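Local coordinates for protein pumilio homolog 23 (PDB 5WZK) that binds RNA sequence-specifically through its pumilio repeats, here in complex with an 18S rRNA-derived sequence, and probably regulates translation and mRNA stability, at residues A[48-53]-A[78-83]. Residues are numbered along the deposited sequence; the frame is centred on the assembly and turned at random. Where two conformers were deposited one is given.
Sequences ETRGRE and LCSFIR
F81 of helix 75-85 turns the CD1-CE1 edge of its ring toward the side chains of T49 and E53, so that the loop between helices 35-47 and 53-58 meets helix 75-85 near the N-terminal end of the right-handed pumilio superhelix. Residues 48-53 and 78-83 both fall within the first pumilio repeat. CG of F81 stands anti to the backbone N (chi1 175°), which carries the ring across to the loop. T49 meets the ring at its edge, in plane, with OG1 3.7 Å from F81 CD1; that hydroxyl is hydrogen-bonded to the carbonyl of L46 at the end of the preceding helix. E53, in the first turn of helix 53-58, runs past the ring in the opposite direction, its CG 3.9 Å from F81 CE1. Its chain bends at chi2 (85°) and curls the carboxylate back to the loop, where G51 N donates to E53 OE2 at 3.1 Å, tilted 37° out of the carboxylate plane. This bond ties the E53 carboxylate to the backbone of the type II turn T49-R52, closed by R52 N to T49 O at 3.0 Å, with R52 as N-cap of the helix. The nearest atom of the bound RNA is about 12 Å from the nearest atom of the contact. On the more exposed side the chain of R50 bends at chi2 and its outer half reaches away from the turn, across to S80. R50 NH2 lies 3.4 Å from S80 CB and 4.4 Å from NH2 of the like-charged R83.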
loop_
_atom_site.group_PDB
_atom_site.type_symbol
_atom_site.label_atom_id
_atom_site.label_comp_id
_atom_site.label_asym_id
_atom_site.label_seq_id
_atom_site.Cartn_x
_atom_site.Cartn_y
_atom_site.Cartn_z
ATOM N N GLU A 48 0.150 39.664 -14.684
ATOM C CA GLU A 48 -1.133 40.280 -14.370
ATOM C C GLU A 48 -1.654 39.917 -12.978
ATOM O O GLU A 48 -2.688 40.440 -12.554
ATOM C CB GLU A 48 -2.170 39.906 -15.433
ATOM C CG GLU A 48 -1.961 40.617 -16.758
ATOM C CD GLU A 48 -2.019 42.133 -16.616
ATOM O OE1 GLU A 48 -3.037 42.652 -16.086
ATOM O OE2 GLU A 48 -1.038 42.797 -17.025
ATOM N N THR A 49 -0.955 39.031 -12.257
ATOM C CA THR A 49 -1.345 38.660 -10.902
ATOM C C THR A 49 -0.543 39.375 -9.831
ATOM O O THR A 49 -0.851 39.204 -8.649
ATOM C CB THR A 49 -1.191 37.158 -10.668
ATOM O OG1 THR A 49 0.194 36.859 -10.456
ATOM C CG2 THR A 49 -1.715 36.357 -11.850
ATOM N N ARG A 50 0.481 40.144 -10.206
ATOM C CA ARG A 50 1.304 40.840 -9.221
ATOM C C ARG A 50 0.443 41.723 -8.326
ATOM O O ARG A 50 -0.284 42.596 -8.810
ATOM C CB ARG A 50 2.368 41.677 -9.922
ATOM C CG ARG A 50 3.781 41.151 -9.760
ATOM C CD ARG A 50 4.057 39.961 -10.694
ATOM N NE ARG A 50 5.402 39.400 -10.505
ATOM C CZ ARG A 50 6.497 39.816 -11.149
ATOM N NH1 ARG A 50 6.422 40.803 -12.040
ATOM N NH2 ARG A 50 7.676 39.249 -10.897
ATOM N N GLY A 51 0.512 41.478 -7.019
ATOM C CA GLY A 51 -0.212 42.274 -6.059
ATOM C C GLY A 51 -1.651 41.876 -5.829
ATOM O O GLY A 51 -2.329 42.510 -5.010
ATOM N N ARG A 52 -2.157 40.873 -6.527
ATOM C CA ARG A 52 -3.451 40.312 -6.180
ATOM C C ARG A 52 -3.406 38.805 -6.327
ATOM O O ARG A 52 -4.343 38.174 -6.833
ATOM C CB ARG A 52 -4.570 40.929 -7.013
ATOM C CG ARG A 52 -4.130 41.358 -8.371
ATOM C CD ARG A 52 -5.253 42.071 -9.086
ATOM N NE ARG A 52 -5.003 42.096 -10.520
ATOM C CZ ARG A 52 -5.945 42.297 -11.429
ATOM N NH1 ARG A 52 -7.199 42.488 -11.030
ATOM N NH2 ARG A 52 -5.633 42.297 -12.724
ATOM N N GLU A 53 -2.298 38.215 -5.882
ATOM C CA GLU A 53 -2.143 36.774 -5.964
ATOM C C GLU A 53 -3.204 36.061 -5.142
ATOM O O GLU A 53 -3.740 35.031 -5.569
ATOM C CB GLU A 53 -0.747 36.375 -5.501
ATOM C CG GLU A 53 0.359 36.842 -6.408
ATOM C CD GLU A 53 0.799 38.256 -6.116
ATOM O OE1 GLU A 53 0.090 38.953 -5.356
ATOM O OE2 GLU A 53 1.859 38.663 -6.652
ATOM N N LEU A 78 7.759 31.288 -13.127
ATOM C CA LEU A 78 7.282 30.475 -12.015
ATOM C C LEU A 78 7.901 30.935 -10.704
ATOM O O LEU A 78 7.199 31.139 -9.709
ATOM C CB LEU A 78 7.604 29.003 -12.277
ATOM C CG LEU A 78 7.408 28.030 -11.114
ATOM C CD1 LEU A 78 5.972 28.045 -10.624
ATOM C CD2 LEU A 78 7.813 26.628 -11.526
ATOM N N CYS A 79 9.221 31.125 -10.696
ATOM C CA CYS A 79 9.892 31.547 -9.478
ATOM C C CYS A 79 9.500 32.956 -9.108
ATOM O O CYS A 79 9.459 33.295 -7.926
ATOM C CB CYS A 79 11.406 31.427 -9.634
ATOM S SG CYS A 79 11.914 29.703 -9.862
ATOM N N SER A 80 9.212 33.793 -10.095
ATOM C CA SER A 80 8.750 35.134 -9.772
ATOM C C SER A 80 7.382 35.082 -9.103
ATOM O O SER A 80 7.113 35.833 -8.158
ATOM C CB SER A 80 8.718 35.997 -11.036
ATOM O OG SER A 80 9.956 35.936 -11.724
ATOM N N PHE A 81 6.514 34.182 -9.569
ATOM C CA PHE A 81 5.188 34.072 -8.979
ATOM C C PHE A 81 5.278 33.577 -7.541
ATOM O O PHE A 81 4.641 34.136 -6.635
ATOM C CB PHE A 81 4.306 33.145 -9.816
ATOM C CG PHE A 81 2.973 32.899 -9.201
ATOM C CD1 PHE A 81 2.001 33.886 -9.220
ATOM C CD2 PHE A 81 2.703 31.703 -8.558
ATOM C CE1 PHE A 81 0.774 33.677 -8.613
ATOM C CE2 PHE A 81 1.478 31.488 -7.954
ATOM C CZ PHE A 81 0.512 32.477 -7.983
ATOM N N ILE A 82 6.085 32.534 -7.317
ATOM C CA ILE A 82 6.324 32.044 -5.967
ATOM C C ILE A 82 6.917 33.139 -5.091
ATOM O O ILE A 82 6.500 33.330 -3.945
ATOM C CB ILE A 82 7.233 30.813 -6.014
ATOM C CG1 ILE A 82 6.532 29.695 -6.783
ATOM C CG2 ILE A 82 7.621 30.409 -4.610
ATOM C CD1 ILE A 82 7.362 28.427 -6.912
ATOM N N ARG A 83 7.893 33.876 -5.619
ATOM C CA ARG A 83 8.511 34.944 -4.842
ATOM C C ARG A 83 7.504 36.025 -4.480
ATOM O O ARG A 83 7.559 36.583 -3.380
ATOM C CB ARG A 83 9.680 35.560 -5.608
ATOM C CG ARG A 83 11.072 35.086 -5.173
ATOM C CD ARG A 83 12.124 36.151 -5.558
ATOM N NE ARG A 83 11.569 37.178 -6.446
ATOM C CZ ARG A 83 11.739 37.206 -7.770
ATOM N NH1 ARG A 83 12.463 36.261 -8.370
ATOM N NH2 ARG A 83 11.189 38.179 -8.498
#